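PDB 4PMH: pectinesterase from Sitophilus oryzae, which hydrolyses the methyl esters of pectin to release methanol and probably plays an important role in the weevil's digestion of plant cell walls. Local coordinates for residues Y267-S272 with G310-K315; Y26-S31 with G231-F236; A286-A291 with G321-S326; A8-L13 with F356-N361. One frame throughout, in Å; residues are numbered along the deposited sequence.

Contact 1: Y267-S272 with G310-K315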
# COMPACT_ATOMS: atom_id res chain seq x y z
N TYR A 267 8.36 1.85 -5.84
CA TYR A 267 8.37 1.65 -4.39
C TYR A 267 9.81 1.71 -3.85
O TYR A 267 10.72 1.14 -4.42
CB TYR A 267 7.69 0.32 -4.05
CG TYR A 267 6.19 0.26 -4.29
CD1 TYR A 267 5.42 1.41 -4.44
CD2 TYR A 267 5.53 -0.98 -4.31
CE1 TYR A 267 4.03 1.34 -4.61
CE2 TYR A 267 4.16 -1.05 -4.47
CZ TYR A 267 3.42 0.11 -4.63
OH TYR A 267 2.06 0.03 -4.78
N PHE A 268 10.00 2.45 -2.76
CA PHE A 268 11.29 2.56 -2.08
C PHE A 268 11.12 2.16 -0.62
O PHE A 268 10.39 2.83 0.15
CB PHE A 268 11.80 3.99 -2.18
CG PHE A 268 13.19 4.18 -1.66
CD1 PHE A 268 14.26 3.48 -2.17
CD2 PHE A 268 13.43 5.11 -0.68
CE1 PHE A 268 15.55 3.69 -1.69
CE2 PHE A 268 14.71 5.35 -0.20
CZ PHE A 268 15.76 4.63 -0.70
N VAL A 269 11.75 1.05 -0.26
CA VAL A 269 11.73 0.52 1.10
C VAL A 269 13.12 0.77 1.71
O VAL A 269 14.12 0.23 1.22
CB VAL A 269 11.40 -0.97 1.08
CG1 VAL A 269 11.50 -1.54 2.47
CG2 VAL A 269 10.01 -1.22 0.48
N TYR A 270 13.16 1.58 2.77
CA TYR A 270 14.41 2.10 3.34
C TYR A 270 14.40 2.05 4.88
O TYR A 270 13.44 2.47 5.51
CB TYR A 270 14.58 3.53 2.89
CG TYR A 270 15.78 4.28 3.41
CD1 TYR A 270 17.06 3.86 3.12
CD2 TYR A 270 15.63 5.48 4.10
CE1 TYR A 270 18.17 4.56 3.55
CE2 TYR A 270 16.73 6.20 4.53
CZ TYR A 270 18.00 5.73 4.26
OH TYR A 270 19.11 6.43 4.71
N LYS A 271 15.48 1.54 5.48
CA LYS A 271 15.62 1.39 6.92
C LYS A 271 14.39 0.70 7.51
O LYS A 271 13.91 1.09 8.56
CB LYS A 271 15.84 2.74 7.58
CG LYS A 271 17.02 3.53 7.04
CD LYS A 271 18.33 2.86 7.41
CE LYS A 271 19.47 3.87 7.39
NZ LYS A 271 20.78 3.19 7.33
N SER A 272 13.90 -0.32 6.83
CA SER A 272 12.69 -1.03 7.24
C SER A 272 13.02 -2.48 7.61
O SER A 272 14.18 -2.91 7.54
CB SER A 272 11.65 -0.93 6.11
OG SER A 272 11.08 0.40 6.05
N GLY A 310 6.68 -3.22 -12.82
CA GLY A 310 6.81 -2.83 -11.41
C GLY A 310 8.22 -2.49 -10.97
O GLY A 310 9.16 -3.24 -11.25
N GLN A 311 8.36 -1.38 -10.26
CA GLN A 311 9.66 -0.89 -9.80
C GLN A 311 9.69 -0.89 -8.28
O GLN A 311 8.78 -0.37 -7.65
CB GLN A 311 9.94 0.52 -10.33
CG GLN A 311 11.40 0.94 -10.37
CD GLN A 311 11.96 1.42 -9.04
OE1 GLN A 311 11.22 1.88 -8.17
NE2 GLN A 311 13.28 1.30 -8.88
N LEU A 312 10.76 -1.48 -7.73
CA LEU A 312 10.94 -1.64 -6.29
C LEU A 312 12.42 -1.71 -5.92
O LEU A 312 13.14 -2.53 -6.43
CB LEU A 312 10.28 -2.93 -5.80
CG LEU A 312 10.57 -3.35 -4.37
CD1 LEU A 312 10.08 -2.34 -3.33
CD2 LEU A 312 9.91 -4.69 -4.12
N ILE A 313 12.83 -0.86 -5.00
CA ILE A 313 14.15 -0.95 -4.38
C ILE A 313 14.02 -1.14 -2.87
O ILE A 313 13.33 -0.37 -2.20
CB ILE A 313 14.96 0.29 -4.72
CG1 ILE A 313 15.32 0.23 -6.21
CG2 ILE A 313 16.22 0.37 -3.84
CD1 ILE A 313 15.98 1.48 -6.71
N ILE A 314 14.66 -2.18 -2.35
CA ILE A 314 14.78 -2.39 -0.90
C ILE A 314 16.22 -2.08 -0.52
O ILE A 314 17.14 -2.78 -0.94
CB ILE A 314 14.41 -3.80 -0.49
CG1 ILE A 314 12.95 -4.08 -0.86
CG2 ILE A 314 14.60 -3.99 1.01
CD1 ILE A 314 12.57 -5.54 -0.85
N LYS A 315 16.40 -1.01 0.24
CA LYS A 315 17.72 -0.47 0.58
C LYS A 315 17.93 -0.37 2.09
O LYS A 315 17.07 0.14 2.80
CB LYS A 315 17.83 0.94 -0.00
CG LYS A 315 19.12 1.67 0.32
CD LYS A 315 19.28 2.84 -0.64
CE LYS A 315 20.53 3.67 -0.36
NZ LYS A 315 20.59 4.83 -1.28

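Contact 2: Y26-S31 with G231-F236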
# COMPACT_ATOMS: atom_id res chain seq x y z
N TYR A 26 13.14 9.82 -4.66
CA TYR A 26 11.75 9.34 -4.80
C TYR A 26 10.68 10.43 -4.54
O TYR A 26 9.58 10.41 -5.11
CB TYR A 26 11.55 8.11 -3.89
CG TYR A 26 11.94 6.80 -4.52
CD1 TYR A 26 13.26 6.34 -4.50
CD2 TYR A 26 10.98 5.98 -5.11
CE1 TYR A 26 13.61 5.15 -5.09
CE2 TYR A 26 11.33 4.79 -5.70
CZ TYR A 26 12.64 4.38 -5.69
OH TYR A 26 12.97 3.19 -6.27
N LEU A 27 11.01 11.41 -3.69
CA LEU A 27 10.12 12.51 -3.38
C LEU A 27 9.92 13.46 -4.56
O LEU A 27 8.89 14.14 -4.64
CB LEU A 27 10.62 13.29 -2.15
CG LEU A 27 10.37 12.70 -0.77
CD1 LEU A 27 11.24 13.43 0.27
CD2 LEU A 27 8.90 12.76 -0.40
N GLN A 28 10.90 13.53 -5.46
CA GLN A 28 10.74 14.24 -6.72
C GLN A 28 10.33 15.69 -6.48
O GLN A 28 9.46 16.21 -7.15
CB GLN A 28 9.71 13.52 -7.60
CG GLN A 28 10.13 12.14 -8.06
CD GLN A 28 8.97 11.34 -8.63
OE1 GLN A 28 8.53 11.59 -9.75
NE2 GLN A 28 8.46 10.38 -7.85
N GLY A 29 10.94 16.34 -5.51
CA GLY A 29 10.68 17.75 -5.23
C GLY A 29 9.62 17.98 -4.17
O GLY A 29 9.53 19.09 -3.63
N TRP A 30 8.81 16.97 -3.86
CA TRP A 30 7.86 17.11 -2.77
C TRP A 30 8.60 17.21 -1.44
O TRP A 30 9.50 16.44 -1.15
CB TRP A 30 6.85 15.96 -2.76
CG TRP A 30 5.93 15.97 -1.59
CD1 TRP A 30 5.39 17.06 -0.96
CD2 TRP A 30 5.41 14.82 -0.91
NE1 TRP A 30 4.57 16.66 0.08
CE2 TRP A 30 4.56 15.29 0.12
CE3 TRP A 30 5.56 13.44 -1.08
CZ2 TRP A 30 3.89 14.42 0.99
CZ3 TRP A 30 4.88 12.58 -0.23
CH2 TRP A 30 4.07 13.07 0.79
N SER A 31 8.22 18.20 -0.64
CA SER A 31 8.77 18.37 0.69
C SER A 31 7.63 18.17 1.71
O SER A 31 6.83 19.09 1.95
CB SER A 31 9.39 19.74 0.80
OG SER A 31 8.58 20.71 0.14
N GLY A 231 0.74 1.28 -8.18
CA GLY A 231 1.60 2.01 -9.09
C GLY A 231 2.12 3.37 -8.65
O GLY A 231 2.64 4.11 -9.48
N GLY A 232 2.02 3.69 -7.38
CA GLY A 232 2.44 5.00 -6.91
C GLY A 232 3.95 5.09 -6.76
O GLY A 232 4.66 4.08 -6.87
N SER A 233 4.43 6.31 -6.55
CA SER A 233 5.76 6.52 -6.03
C SER A 233 5.63 6.51 -4.53
O SER A 233 5.27 7.52 -3.93
CB SER A 233 6.33 7.86 -6.49
OG SER A 233 6.62 7.86 -7.88
N ALA A 234 5.93 5.37 -3.91
CA ALA A 234 5.67 5.20 -2.47
C ALA A 234 6.95 4.88 -1.72
O ALA A 234 7.66 3.95 -2.07
CB ALA A 234 4.64 4.10 -2.24
N ILE A 235 7.24 5.70 -0.71
CA ILE A 235 8.41 5.57 0.14
C ILE A 235 7.98 4.98 1.48
O ILE A 235 7.01 5.45 2.08
CB ILE A 235 9.05 6.95 0.37
CG1 ILE A 235 9.55 7.50 -0.96
CG2 ILE A 235 10.15 6.89 1.42
CD1 ILE A 235 9.74 9.01 -0.96
N PHE A 236 8.70 3.96 1.93
CA PHE A 236 8.43 3.30 3.20
C PHE A 236 9.70 3.40 4.02
O PHE A 236 10.67 2.70 3.72
CB PHE A 236 8.09 1.83 2.99
CG PHE A 236 6.85 1.62 2.19
CD1 PHE A 236 5.61 1.51 2.82
CD2 PHE A 236 6.90 1.52 0.81
CE1 PHE A 236 4.46 1.30 2.08
CE2 PHE A 236 5.75 1.32 0.06
CZ PHE A 236 4.53 1.20 0.70

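Contact 3: A286-A291 with G321-S326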
# COMPACT_ATOMS: atom_id res chain seq x y z
N ALA A 286 8.42 -17.58 1.29
CA ALA A 286 7.88 -16.28 0.96
C ALA A 286 8.78 -15.62 -0.08
O ALA A 286 10.02 -15.82 -0.10
CB ALA A 286 7.78 -15.42 2.19
N TYR A 287 8.16 -14.82 -0.95
CA TYR A 287 8.91 -13.99 -1.89
C TYR A 287 8.79 -12.51 -1.54
O TYR A 287 7.76 -12.06 -1.04
CB TYR A 287 8.44 -14.21 -3.29
CG TYR A 287 8.61 -15.64 -3.74
CD1 TYR A 287 9.81 -16.08 -4.27
CD2 TYR A 287 7.55 -16.54 -3.65
CE1 TYR A 287 9.97 -17.38 -4.69
CE2 TYR A 287 7.69 -17.85 -4.08
CZ TYR A 287 8.90 -18.26 -4.60
OH TYR A 287 9.03 -19.55 -5.02
N LEU A 288 9.85 -11.77 -1.79
CA LEU A 288 9.83 -10.33 -1.61
C LEU A 288 8.86 -9.66 -2.59
O LEU A 288 8.24 -8.65 -2.25
CB LEU A 288 11.23 -9.76 -1.79
CG LEU A 288 12.25 -10.14 -0.71
CD1 LEU A 288 13.61 -9.53 -1.05
CD2 LEU A 288 11.81 -9.71 0.69
N GLY A 289 8.74 -10.19 -3.81
CA GLY A 289 7.90 -9.52 -4.78
C GLY A 289 7.63 -10.26 -6.07
O GLY A 289 8.28 -11.27 -6.40
N ARG A 290 6.62 -9.75 -6.78
CA ARG A 290 6.34 -10.11 -8.16
C ARG A 290 5.70 -8.91 -8.86
O ARG A 290 5.09 -8.05 -8.23
CB ARG A 290 5.40 -11.31 -8.24
CG ARG A 290 3.97 -11.06 -7.79
CD ARG A 290 3.19 -12.37 -7.84
NE ARG A 290 1.84 -12.24 -7.32
CZ ARG A 290 0.84 -13.07 -7.60
NH1 ARG A 290 1.01 -14.15 -8.35
NH2 ARG A 290 -0.37 -12.83 -7.10
N ALA A 291 5.84 -8.87 -10.17
CA ALA A 291 5.28 -7.79 -10.94
C ALA A 291 3.77 -7.99 -11.04
O ALA A 291 3.31 -9.11 -11.33
CB ALA A 291 5.91 -7.75 -12.32
N GLY A 321 14.90 -14.30 7.72
CA GLY A 321 15.07 -15.53 6.98
C GLY A 321 13.76 -16.21 6.68
O GLY A 321 13.62 -17.39 6.92
N ILE A 322 12.81 -15.46 6.14
CA ILE A 322 11.51 -15.99 5.79
C ILE A 322 11.38 -16.14 4.28
O ILE A 322 10.41 -16.70 3.78
CB ILE A 322 10.40 -15.06 6.31
CG1 ILE A 322 10.55 -13.65 5.72
CG2 ILE A 322 10.47 -14.99 7.83
CD1 ILE A 322 9.29 -12.83 5.79
N ILE A 323 12.38 -15.64 3.54
CA ILE A 323 12.31 -15.62 2.09
C ILE A 323 13.23 -16.64 1.45
O ILE A 323 14.18 -17.15 2.06
CB ILE A 323 12.64 -14.24 1.49
CG1 ILE A 323 14.08 -13.82 1.84
CG2 ILE A 323 11.64 -13.20 1.98
CD1 ILE A 323 14.72 -12.92 0.80
N ASN A 324 12.93 -16.90 0.19
CA ASN A 324 13.80 -17.66 -0.67
C ASN A 324 15.07 -16.84 -0.98
O ASN A 324 15.05 -15.95 -1.81
CB ASN A 324 13.07 -18.00 -1.95
CG ASN A 324 13.82 -19.00 -2.77
OD1 ASN A 324 15.04 -19.01 -2.78
ND2 ASN A 324 13.09 -19.86 -3.46
N THR A 325 16.15 -17.20 -0.32
CA THR A 325 17.36 -16.39 -0.29
C THR A 325 18.12 -16.38 -1.63
O THR A 325 18.87 -15.44 -1.92
CB THR A 325 18.25 -16.84 0.90
OG1 THR A 325 18.07 -15.93 1.99
CG2 THR A 325 19.72 -16.89 0.56
N SER A 326 17.92 -17.43 -2.43
CA SER A 326 18.51 -17.50 -3.78
C SER A 326 17.64 -16.81 -4.86
O SER A 326 18.18 -16.33 -5.86
CB SER A 326 18.75 -18.95 -4.21
OG SER A 326 19.09 -19.76 -3.10

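Contact 4: A8-L13 with F356-N361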
# COMPACT_ATOMS: atom_id res chain seq x y z
N ALA A 8 21.39 -13.11 -11.61
CA ALA A 8 20.21 -13.01 -12.45
C ALA A 8 18.90 -13.21 -11.65
O ALA A 8 17.85 -12.71 -12.08
CB ALA A 8 20.30 -14.02 -13.60
N SER A 9 18.96 -13.94 -10.53
CA SER A 9 17.78 -14.16 -9.68
C SER A 9 17.70 -13.16 -8.51
O SER A 9 16.66 -13.02 -7.88
CB SER A 9 17.76 -15.58 -9.13
OG SER A 9 17.49 -16.50 -10.18
N ARG A 10 18.79 -12.44 -8.26
CA ARG A 10 18.83 -11.48 -7.17
C ARG A 10 19.83 -10.37 -7.43
O ARG A 10 20.93 -10.35 -6.86
CB ARG A 10 19.14 -12.19 -5.86
CG ARG A 10 18.87 -11.30 -4.66
CD ARG A 10 18.93 -12.04 -3.34
NE ARG A 10 18.48 -11.17 -2.26
CZ ARG A 10 18.26 -11.53 -1.00
NH1 ARG A 10 18.47 -12.79 -0.59
NH2 ARG A 10 17.85 -10.61 -0.12
N PRO A 11 19.44 -9.42 -8.31
CA PRO A 11 20.32 -8.31 -8.65
C PRO A 11 20.46 -7.31 -7.53
O PRO A 11 19.50 -7.05 -6.79
CB PRO A 11 19.66 -7.69 -9.89
CG PRO A 11 18.28 -8.24 -9.96
CD PRO A 11 18.20 -9.46 -9.11
N ILE A 12 21.66 -6.77 -7.41
CA ILE A 12 22.02 -5.82 -6.37
C ILE A 12 22.60 -4.58 -7.01
O ILE A 12 23.46 -4.67 -7.87
CB ILE A 12 23.10 -6.41 -5.41
CG1 ILE A 12 22.63 -7.73 -4.81
CG2 ILE A 12 23.50 -5.40 -4.34
CD1 ILE A 12 21.38 -7.67 -3.94
N LEU A 13 22.14 -3.42 -6.59
CA LEU A 13 22.66 -2.15 -7.08
C LEU A 13 24.12 -1.93 -6.67
O LEU A 13 24.54 -2.32 -5.57
CB LEU A 13 21.84 -0.99 -6.53
CG LEU A 13 20.35 -0.88 -6.89
CD1 LEU A 13 19.75 0.36 -6.25
CD2 LEU A 13 20.10 -0.87 -8.39
N PHE A 356 13.27 -4.94 -9.96
CA PHE A 356 13.35 -5.20 -8.54
C PHE A 356 14.81 -5.25 -8.13
O PHE A 356 15.57 -6.04 -8.68
CB PHE A 356 12.68 -6.53 -8.19
CG PHE A 356 11.26 -6.66 -8.66
CD1 PHE A 356 10.42 -5.57 -8.74
CD2 PHE A 356 10.77 -7.90 -9.00
CE1 PHE A 356 9.11 -5.71 -9.15
CE2 PHE A 356 9.46 -8.06 -9.42
CZ PHE A 356 8.63 -6.96 -9.50
N TRP A 357 15.20 -4.40 -7.19
CA TRP A 357 16.62 -4.29 -6.83
C TRP A 357 16.80 -4.13 -5.33
O TRP A 357 15.91 -3.70 -4.63
CB TRP A 357 17.27 -3.08 -7.51
CG TRP A 357 16.84 -2.81 -8.93
CD1 TRP A 357 15.83 -1.96 -9.33
CD2 TRP A 357 17.41 -3.35 -10.11
NE1 TRP A 357 15.74 -1.97 -10.70
CE2 TRP A 357 16.69 -2.80 -11.21
CE3 TRP A 357 18.45 -4.25 -10.36
CZ2 TRP A 357 16.98 -3.14 -12.54
CZ3 TRP A 357 18.73 -4.58 -11.67
CH2 TRP A 357 18.00 -4.02 -12.75
N GLU A 358 18.01 -4.43 -4.87
CA GLU A 358 18.35 -4.23 -3.47
C GLU A 358 19.68 -3.50 -3.33
O GLU A 358 20.48 -3.55 -4.24
CB GLU A 358 18.50 -5.56 -2.79
CG GLU A 358 17.22 -6.35 -2.66
CD GLU A 358 17.52 -7.72 -2.16
OE1 GLU A 358 17.48 -8.63 -2.98
OE2 GLU A 358 17.85 -7.88 -0.96
N TYR A 359 19.92 -2.88 -2.18
CA TYR A 359 21.23 -2.32 -1.89
C TYR A 359 21.46 -2.37 -0.39
O TYR A 359 20.68 -1.77 0.36
CB TYR A 359 21.32 -0.85 -2.33
CG TYR A 359 22.64 -0.19 -1.95
CD1 TYR A 359 23.82 -0.58 -2.55
CD2 TYR A 359 22.70 0.83 -1.01
CE1 TYR A 359 25.03 0.01 -2.22
CE2 TYR A 359 23.92 1.43 -0.66
CZ TYR A 359 25.07 1.00 -1.27
OH TYR A 359 26.30 1.57 -0.96
N ASN A 360 22.51 -3.06 0.05
CA ASN A 360 23.00 -2.94 1.42
C ASN A 360 21.99 -3.34 2.49
O ASN A 360 21.85 -2.69 3.53
CB ASN A 360 23.47 -1.49 1.65
CG ASN A 360 24.45 -1.36 2.78
OD1 ASN A 360 25.05 -2.34 3.21
ND2 ASN A 360 24.63 -0.14 3.27
N ASN A 361 21.26 -4.42 2.23
CA ASN A 361 20.36 -4.98 3.21
C ASN A 361 21.12 -5.93 4.13
O ASN A 361 22.27 -6.31 3.86
CB ASN A 361 19.20 -5.70 2.51
CG ASN A 361 18.35 -4.77 1.68
OD1 ASN A 361 18.09 -3.63 2.08
ND2 ASN A 361 17.93 -5.24 0.49
O HOH W 1 17.27 -8.29 -5.74

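Contact 1: Y267-S272 with G310-K315
Two neighbouring strands of a parallel sheet meet where strand 267-270 runs beside strand 311-315, with Tyr267 opposite Leu312 and Tyr270 opposite Lys315; the axes diverge by only 8°. Tyr267 N donates to Gln311 O (2.9 Å), and Tyr267 O accepts Ile313 N. Val269 repeats the pattern one step on: its N reaches Ile313 O and its O takes Lys315 N (2.8 Å). Such a ladder links successive coils of the right-handed parallel beta-helix, the pectinesterase fold, and paired residues point to the same face of the sheet. Phe268 turns its CG anti to the backbone N (chi1 -173°), and the ring swings across to Ile313, with CE1 4.0 Å from CG2. Its CZ presents the ring edge to Lys315 CD at 3.9 Å; the extended lysine chain runs on to place NZ on Phe21 O. The ring also stacks on Tyr26. With an alanine here, Ile313 CG2 and the Lys315 methylenes would probably lose the surface they lie against, and Tyr26 one of its ring neighbours. On the other face, which looks toward Phe255, Leu312 CD1 lodges between Tyr267 CB (3.6 Å) and Val269 CG2 (4.0 Å), while Val269 CB meets Ile314 CG1.

Contact 2: Y26-S31 with G231-F236
Ile235 pushes its CD1 into the angle between Tyr26 and Leu27, 3.6 Å from Tyr26 CB and 3.7 Å from Leu27 CG. With CG1 anti to the carbonyl carbon (chi1 -64°), the longer branch of the isoleucine is the one sent to the helix, and CG1 itself also lies against Tyr26 CB. Leu27 starts off away from the strand, yet its branched end swings back and crosses the isoleucine at about a right angle. Beside this apolar patch is a polar one. Gln28 NE2 spends both its hydrogens here: one goes to Ser233 OG at 3.1 Å on a rather bent line (143°), the other to Tyr26 O at 3.0 Å on a straighter one (164°). Both acceptors lie close to the amide plane, and two bonds from one nitrogen fix the rotation of the group. Ser233 OG is bonded in addition to Tyr265 O, which positions the hydroxyl. The glutamine can turn back to the end of helix 23-27 because its own backbone has left the helix with positive phi, entering a type I' turn closed by Trp30 N on Leu27 O (2.9 Å). Tyr26 reaches further along the sheet, its OH bonded to Gln311 OE1. Strand 233-237 sends Phe236 to the other face, where it stacks with Tyr216. Helix 23-27 thus packs on the outside of a parallel sheet of the right-handed beta-helix, while rings such as Phe236 and Tyr216 stack inside the coil.

Contact 3: A286-A291 with G321-S326
Ala286 joins strand 286-290, part of one parallel sheet of the beta-helix, to the loop 321-326 through a single bridge with Ile323. Its N makes a weak bond to Ile322 O, at 3.3 Å, whereas its O accepts Asn324 N at 3.1 Å, the donor approaching nearly head-on. The same oxygen also receives a CA-H...O contact from Ile323 CA, 3.2 Å away. Next, Tyr287 lies side by side with Asn324, both pointing the same way, ring and amide planes 28° apart; the ring's CE1 is 4.2 Å from Asn324 ND2. This tyrosine stands near the active site, its side chain about 8 Å from that of Asp226, the nucleophile by similarity. At Leu288 the chain turns a corner, and the side chain meets Ile323 obliquely: Leu288 CD2 touches Ile323 CG2 at 3.7 Å, and Leu288 CG lies 4.0 Å from Ile323 CD1. Both ends of the isoleucine can reach the leucine because its CG1 sits between the backbone N and the carbonyl carbon (chi1 62°). Were an alanine here in place of the leucine, Ile323 would probably lose this neighbour, and a gap would be likely to open beside Trp329 and Pro328, which the leucine also touches. Beyond the corner the chain leaves the loop behind, and Arg290, a substrate-binding residue by similarity, forms a salt bridge through NH2 with Asp226 OD2. On the loop, Asn324 OD1 turns back to its own chain, taking a bond from Gly327 N and a weak one from Ser326 N at 3.3 Å.

Contact 4: A8-L13 with F356-N361
Glu358 OE2 is gripped by three donors: Arg10 NH2 at 2.9 Å, Asn361 ND2 at 3.0 Å, and Gln2 NE2. The carboxylate belongs to strand 355-359, the last strand of the parallel sheet of the beta-helix, against which the N-terminal segment 8-13 is laid. Arg10 comes side-on, its NE giving the second bond of the salt bridge, to Glu358 OE1 at 2.8 Å. Both oxygens meet the arginine with their syn lone pairs, the two flat groups lying only 26° apart, and Asn361 ND2 comes to OE2 on its anti lone pair. An arginine chain extended from CG to NE, with CG anti to the backbone N (chi1 -166°), brings the edge of the guanidinium to the carboxylate. Two further N-H groups are bonded elsewhere, one of NH1 to Thr325 O and one of NH2 to Gly365 O. A water adds a further link, donating to Glu358 OE1 and to Pro11 O, the latter at 2.8 Å. So many donors around a buried carboxylate would probably keep it ionised. The backbones are tied more directly by Leu13 N, which donates to Glu358 O at 2.9 Å. Ile12 folds its CD1 back onto Glu358 CB. Away from the Ile12 side chain, Pro11 and Leu13 each cross Trp357 at about a right angle: Pro11 CB lies 3.7 Å from Trp357 CE3, while Leu13 CD2 rests on the tryptophan's CB and CG. At the far end Leu13 O meets the edge of the Tyr359 ring, 3.6 Å from CD1.

From the N terminus, residues 8-13 open the widest loop, contact 4, which closes only at 356-361 and so encloses all the others. Next, 26-31 opens contact 2, closed by 231-236 before contact 1 begins. Contacts 1 and 3 then cross: 267-272, 286-291, 310-315 and 321-326 alternate along the chain. Strands 233-237, 267-270, 311-315 and 355-359 are successive neighbours in one sheet of the beta-helix, so contacts 2, 1 and 4 lie along it in that order, with N-terminal pieces packed on it at contacts 2 and 4. Contact 3 binds another sheet to a loop, and it touches both contact 1, through Leu288 and Ile314, and contact 4, where Phe356 packs on Arg290 and Ala291.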